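Local coordinates for MdbA protein (Corynebacterium diphtheriae, PDB 5C00) that probably catalyses thiol-disulfide exchange as a DsbA-like oxidoreductase, and is essential for viability, pilus assembly, toxin production and virulence of the bacterium, at residues A[17-22]-A[113-118]; A[105-110]-A[150-155]. One frame throughout, in Å; residues are numbered along the deposited sequence. Where two conformers were deposited one is given.

Interaction 1: residues A[17-22]-A[113-118]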
loop_
_atom_site.group_PDB
_atom_site.type_symbol
_atom_site.label_atom_id
_atom_site.label_comp_id
_atom_site.label_asym_id
_atom_site.label_seq_id
_atom_site.Cartn_x
_atom_site.Cartn_y
_atom_site.Cartn_z
ATOM N N TYR A 17 13.059 7.782 11.683
ATOM C CA TYR A 17 12.912 7.622 10.238
ATOM C C TYR A 17 12.341 8.941 9.673
ATOM O O TYR A 17 11.609 9.663 10.353
ATOM C CB TYR A 17 11.938 6.468 9.907
ATOM C CG TYR A 17 12.466 5.059 10.228
ATOM C CD1 TYR A 17 12.567 4.607 11.560
ATOM C CD2 TYR A 17 12.916 4.216 9.232
ATOM C CE1 TYR A 17 13.075 3.335 11.862
ATOM C CE2 TYR A 17 13.417 2.949 9.514
ATOM C CZ TYR A 17 13.498 2.496 10.830
ATOM O OH TYR A 17 13.989 1.221 11.133
ATOM N N ASP A 18 12.669 9.235 8.433
ATOM C CA ASP A 18 12.038 10.368 7.757
ATOM C C ASP A 18 10.515 10.118 7.570
ATOM O O ASP A 18 10.101 8.997 7.219
ATOM C CB ASP A 18 12.727 10.650 6.442
ATOM C CG ASP A 18 12.191 11.908 5.779
ATOM O OD1 ASP A 18 11.918 12.933 6.498
ATOM O OD2 ASP A 18 12.024 11.864 4.550
ATOM N N LYS A 19 9.710 11.152 7.845
ATOM C CA LYS A 19 8.254 11.077 7.893
ATOM C C LYS A 19 7.589 12.278 7.213
ATOM O O LYS A 19 7.521 13.367 7.812
ATOM C CB LYS A 19 7.815 11.053 9.341
ATOM C CG LYS A 19 7.442 9.696 9.914
ATOM C CD LYS A 19 5.925 9.580 10.178
ATOM C CE LYS A 19 5.555 9.541 11.655
ATOM N NZ LYS A 19 4.199 8.908 11.855
ATOM N N GLU A 20 7.060 12.047 6.014
ATOM C CA GLU A 20 6.387 13.067 5.213
ATOM C C GLU A 20 5.044 13.345 5.854
ATOM O O GLU A 20 4.378 12.441 6.324
ATOM C CB GLU A 20 6.216 12.586 3.764
ATOM C CG GLU A 20 5.202 13.353 2.912
ATOM C CD GLU A 20 5.062 12.810 1.491
ATOM O OE1 GLU A 20 5.449 11.639 1.219
ATOM O OE2 GLU A 20 4.539 13.552 0.628
ATOM N N SER A 21 4.668 14.616 5.890
ATOM C CA SER A 21 3.384 15.037 6.393
ATOM C C SER A 21 2.365 14.839 5.263
ATOM O O SER A 21 2.652 15.218 4.153
ATOM C CB SER A 21 3.474 16.511 6.719
ATOM O OG SER A 21 2.242 17.019 7.120
ATOM N N VAL A 22 1.171 14.344 5.575
ATOM C CA VAL A 22 0.118 14.198 4.554
ATOM C C VAL A 22 -1.159 14.658 5.204
ATOM O O VAL A 22 -1.302 14.541 6.412
ATOM C CB VAL A 22 -0.048 12.742 4.077
ATOM C CG1 VAL A 22 1.215 12.267 3.350
ATOM C CG2 VAL A 22 -0.397 11.817 5.242
ATOM N N TRP A 113 -3.019 7.387 9.258
ATOM C CA TRP A 113 -2.742 7.489 7.829
ATOM C C TRP A 113 -1.366 8.050 7.566
ATOM O O TRP A 113 -0.756 7.676 6.564
ATOM C CB TRP A 113 -3.846 8.265 7.096
ATOM C CG TRP A 113 -5.101 7.499 7.263
ATOM C CD1 TRP A 113 -6.121 7.762 8.112
ATOM C CD2 TRP A 113 -5.386 6.250 6.662
ATOM N NE1 TRP A 113 -7.068 6.781 8.026
ATOM C CE2 TRP A 113 -6.607 5.802 7.187
ATOM C CE3 TRP A 113 -4.691 5.427 5.765
ATOM C CZ2 TRP A 113 -7.177 4.624 6.793
ATOM C CZ3 TRP A 113 -5.240 4.266 5.396
ATOM C CH2 TRP A 113 -6.482 3.853 5.928
ATOM N N GLU A 114 -0.848 8.899 8.447
ATOM C CA GLU A 114 0.495 9.421 8.207
ATOM C C GLU A 114 1.567 8.314 8.426
ATOM O O GLU A 114 2.515 8.191 7.658
ATOM C CB GLU A 114 0.762 10.653 9.037
ATOM C CG GLU A 114 1.911 11.465 8.466
ATOM C CD GLU A 114 1.973 12.859 9.071
ATOM O OE1 GLU A 114 2.820 13.013 9.976
ATOM O OE2 GLU A 114 1.175 13.750 8.653
ATOM N N THR A 115 1.372 7.464 9.421
ATOM C CA THR A 115 2.237 6.292 9.603
ATOM C C THR A 115 2.118 5.304 8.433
ATOM O O THR A 115 3.114 4.874 7.842
ATOM C CB THR A 115 1.894 5.614 10.960
ATOM O OG1 THR A 115 2.179 6.557 11.996
ATOM C CG2 THR A 115 2.753 4.423 11.193
ATOM N N TYR A 116 0.874 4.999 8.047
ATOM C CA TYR A 116 0.618 4.113 6.924
ATOM C C TYR A 116 1.335 4.595 5.677
ATOM O O TYR A 116 2.087 3.850 5.023
ATOM C CB TYR A 116 -0.858 3.992 6.631
ATOM C CG TYR A 116 -1.077 3.235 5.360
ATOM C CD1 TYR A 116 -0.882 1.853 5.304
ATOM C CD2 TYR A 116 -1.353 3.892 4.182
ATOM C CE1 TYR A 116 -1.000 1.167 4.116
ATOM C CE2 TYR A 116 -1.442 3.210 2.993
ATOM C CZ TYR A 116 -1.254 1.847 2.987
ATOM O OH TYR A 116 -1.382 1.181 1.821
ATOM N N TRP A 117 1.124 5.853 5.347
ATOM C CA TRP A 117 1.741 6.352 4.119
ATOM C C TRP A 117 3.274 6.215 4.115
ATOM O O TRP A 117 3.902 5.777 3.135
ATOM C CB TRP A 117 1.345 7.805 3.944
ATOM C CG TRP A 117 2.017 8.387 2.818
ATOM C CD1 TRP A 117 3.055 9.217 2.852
ATOM C CD2 TRP A 117 1.736 8.127 1.454
ATOM N NE1 TRP A 117 3.458 9.525 1.577
ATOM C CE2 TRP A 117 2.647 8.882 0.701
ATOM C CE3 TRP A 117 0.777 7.343 0.785
ATOM C CZ2 TRP A 117 2.658 8.866 -0.685
ATOM C CZ3 TRP A 117 0.786 7.333 -0.610
ATOM C CH2 TRP A 117 1.716 8.101 -1.314
ATOM N N ASN A 118 3.886 6.622 5.222
ATOM C CA ASN A 118 5.338 6.541 5.307
ATOM C C ASN A 118 5.863 5.118 5.387
ATOM O O ASN A 118 6.946 4.834 4.884
ATOM C CB ASN A 118 5.821 7.375 6.483
ATOM C CG ASN A 118 5.769 8.863 6.163
ATOM O OD1 ASN A 118 6.593 9.369 5.393
ATOM N ND2 ASN A 118 4.748 9.539 6.668
#
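N118 reads the backbone of E20 with both ends of its amide, a clear case of an asparagine side chain imitating a strand partner for an irregular stretch of chain. N118 OD1 accepts from E20 N (2.8 Å), while N118 ND2 donates to E20 O (2.9 Å) on a lone pair, with an N-H...O angle of 169°. The second hydrogen of N118 ND2 goes to E114 O (2.8 Å), one turn back in the same helix, which leaves the amide little freedom to flip.

The side chain of E114 can be followed outward along the loop. CG lies anti to the backbone N (chi1 -160°), which aims the chain at residues 20-22. E114 CB packs against V22 CG2 at 4.1 Å. E114 CG sits 3.4 Å from E20 O, CD passes close to the CA of S21, and E114 OE2 takes the N-H of V22 (V22 N to E114 OE2, 3.1 Å), met from above the carboxylate plane.

W117 adds an apolar face: V22 CG1 rests over its five-membered ring, 3.6 Å from W117 CD1, in a CH-pi contact. At the ring edge W117 NE1 donates to E20 OE1 (2.9 Å) in one of two modelled conformations of E20, with carboxylate and ring planes 73° apart. The bent chain of K19 crosses N118 at about a right angle, and its NZ bonds to L146 O.

Side chains of helix 113-125 thus engage the backbone N-H groups of E20 and V22 and the carbonyl of E20, so the N-terminal loop is fastened to the helical part of the DsbA-like fold largely through its main chain.

Interaction 2: residues A[105-110]-A[150-155]; sequences LAVAQS and DEVTQK
V152 points into the groove offered by A106, V107 and S110, and its two methyls divide the apolar work. V152 CG1, set anti to the backbone N (chi1 170°), meets V107 CG2 at 4.0 Å and also lies near A106 CB. V152 CG2 presses on S110 CB at 3.4 Å, tighter than usual for two carbons. One turn on, K155 lays its aliphatic chain beside A106, with K155 CD 3.8 Å from A106 CB.

No direct hydrogen bond joins the two helices, whose segments run roughly antiparallel at 153° with axes 9.3 Å apart. A106, V107 and S110 face a valine and a lysine stem on helix 150-158; helices 96-109 and 150-158 both belong to the helical region that the DsbA family adds to its thioredoxin fold.

Polar links run along the margin. A water donates to A106 O (2.7 Å) and accepts from K155 NZ (2.9 Å), bridging the helices in the conformer of K155 described; a second was modelled. Beside V152, S110 OG turns back to V107 O (2.7 Å), on a lone pair in the carbonyl plane.

Among charges, K155 NZ forms a salt bridge, with a weak hydrogen bond, to E151 OE2 within the same helix, in the conformers described.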
loop_
_atom_site.group_PDB
_atom_site.type_symbol
_atom_site.label_atom_id
_atom_site.label_comp_id
_atom_site.label_asym_id
_atom_site.label_seq_id
_atom_site.Cartn_x
_atom_site.Cartn_y
_atom_site.Cartn_z
ATOM N N LEU A 105 -1.290 -3.383 6.061
ATOM C CA LEU A 105 -2.732 -3.436 6.386
ATOM C C LEU A 105 -3.039 -3.204 7.839
ATOM O O LEU A 105 -3.976 -2.445 8.140
ATOM C CB LEU A 105 -3.392 -4.728 5.924
ATOM C CG LEU A 105 -4.922 -4.838 6.159
ATOM C CD1 LEU A 105 -5.711 -3.774 5.387
ATOM C CD2 LEU A 105 -5.312 -6.221 5.657
ATOM N N ALA A 106 -2.275 -3.835 8.743
ATOM C CA ALA A 106 -2.453 -3.623 10.188
ATOM C C ALA A 106 -2.354 -2.138 10.551
ATOM O O ALA A 106 -3.090 -1.635 11.388
ATOM C CB ALA A 106 -1.469 -4.470 10.991
ATOM N N VAL A 107 -1.399 -1.417 9.972
ATOM C CA VAL A 107 -1.308 0.012 10.188
ATOM C C VAL A 107 -2.509 0.768 9.639
ATOM O O VAL A 107 -3.068 1.594 10.323
ATOM C CB VAL A 107 0.001 0.570 9.554
ATOM C CG1 VAL A 107 0.166 2.039 9.952
ATOM C CG2 VAL A 107 1.223 -0.222 10.009
ATOM N N ALA A 108 -2.923 0.488 8.417
ATOM C CA ALA A 108 -4.092 1.148 7.852
ATOM C C ALA A 108 -5.386 0.914 8.662
ATOM O O ALA A 108 -6.172 1.829 8.862
ATOM C CB ALA A 108 -4.319 0.684 6.453
ATOM N N GLN A 109 -5.542 -0.305 9.143
ATOM C CA GLN A 109 -6.690 -0.684 9.970
ATOM C C GLN A 109 -6.801 0.177 11.236
ATOM O O GLN A 109 -7.908 0.404 11.783
ATOM C CB GLN A 109 -6.554 -2.188 10.325
ATOM C CG GLN A 109 -7.438 -2.684 11.464
ATOM C CD GLN A 109 -8.916 -2.599 11.109
ATOM O OE1 GLN A 109 -9.269 -2.424 9.936
ATOM N NE2 GLN A 109 -9.786 -2.687 12.117
ATOM N N SER A 110 -5.666 0.634 11.742
ATOM C CA SER A 110 -5.652 1.494 12.910
ATOM C C SER A 110 -6.088 2.949 12.623
ATOM O O SER A 110 -6.262 3.728 13.566
ATOM C CB SER A 110 -4.258 1.479 13.541
ATOM O OG SER A 110 -3.353 2.400 12.924
ATOM N N ASP A 150 1.372 0.529 19.933
ATOM C CA ASP A 150 1.713 -0.774 20.570
ATOM C C ASP A 150 0.788 -1.904 20.172
ATOM O O ASP A 150 1.235 -3.040 19.974
ATOM C CB ASP A 150 1.734 -0.658 22.107
ATOM C CG ASP A 150 2.981 0.004 22.628
ATOM O OD1 ASP A 150 3.811 0.511 21.862
ATOM O OD2 ASP A 150 3.124 0.076 23.853
ATOM N N GLU A 151 -0.492 -1.589 20.009
ATOM C CA GLU A 151 -1.503 -2.524 19.558
ATOM C C GLU A 151 -1.227 -3.020 18.138
ATOM O O GLU A 151 -1.287 -4.198 17.869
ATOM C CB GLU A 151 -2.876 -1.850 19.579
ATOM C CG GLU A 151 -4.043 -2.802 19.365
ATOM C CD GLU A 151 -4.769 -2.607 18.044
ATOM O OE1 GLU A 151 -4.746 -1.476 17.490
ATOM O OE2 GLU A 151 -5.380 -3.602 17.571
ATOM N N VAL A 152 -0.953 -2.084 17.243
ATOM C CA VAL A 152 -0.652 -2.403 15.863
ATOM C C VAL A 152 0.639 -3.226 15.786
ATOM O O VAL A 152 0.714 -4.240 15.049
ATOM C CB VAL A 152 -0.531 -1.137 14.990
ATOM C CG1 VAL A 152 0.013 -1.442 13.620
ATOM C CG2 VAL A 152 -1.890 -0.513 14.837
ATOM N N THR A 153 1.643 -2.791 16.526
ATOM C CA THR A 153 2.951 -3.421 16.496
ATOM C C THR A 153 2.867 -4.900 16.918
ATOM O O THR A 153 3.382 -5.803 16.246
ATOM C CB THR A 153 3.941 -2.652 17.378
ATOM O OG1 THR A 153 4.048 -1.299 16.921
ATOM C CG2 THR A 153 5.320 -3.302 17.300
ATOM N N GLN A 154 2.173 -5.171 18.016
ATOM C CA GLN A 154 1.989 -6.546 18.461
ATOM C C GLN A 154 1.166 -7.364 17.469
ATOM O O GLN A 154 1.465 -8.499 17.205
ATOM C CB GLN A 154 1.393 -6.582 19.866
ATOM C CG GLN A 154 1.397 -7.986 20.497
ATOM C CD GLN A 154 2.792 -8.589 20.669
ATOM O OE1 GLN A 154 3.781 -7.898 20.940
ATOM N NE2 GLN A 154 2.866 -9.889 20.540
ATOM N N LYS A 155 0.146 -6.766 16.876
ATOM C CA LYS A 155 -0.610 -7.418 15.834
ATOM C C LYS A 155 0.300 -7.849 14.663
ATOM O O LYS A 155 0.180 -8.950 14.146
ATOM C CB LYS A 155 -1.691 -6.463 15.357
ATOM C CG LYS A 155 -2.467 -6.904 14.141
ATOM C CD LYS A 155 -3.564 -5.910 13.829
ATOM C CE LYS A 155 -4.404 -5.555 15.049
ATOM N NZ LYS A 155 -5.724 -5.064 14.604
HETATM O O HOH W 1 -4.441 -2.805 13.388
#

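In the fold
Interactions 1 and 2 lie about 15 Å apart, centre to centre, and meet through the consecutive helices 96-109 and 113-125. V107 is shared by both contacts: V107 CG1 packs 3.7 Å from T115 CG2, while its CG2 faces helix 150-158. W113 CH2 adds a contact of 3.6 Å to A108 O. The same L146 that accepts from K19 in interaction 1 lies between helices 136-145 and 150-158 and also touches N118, tying the far helices back to the N-terminal loop. Interaction 1 also reaches helix 56-74, where W117 packs on D66, M69 and T70; the probable redox CxxC motif lies at the start of that helix, outside both contacts.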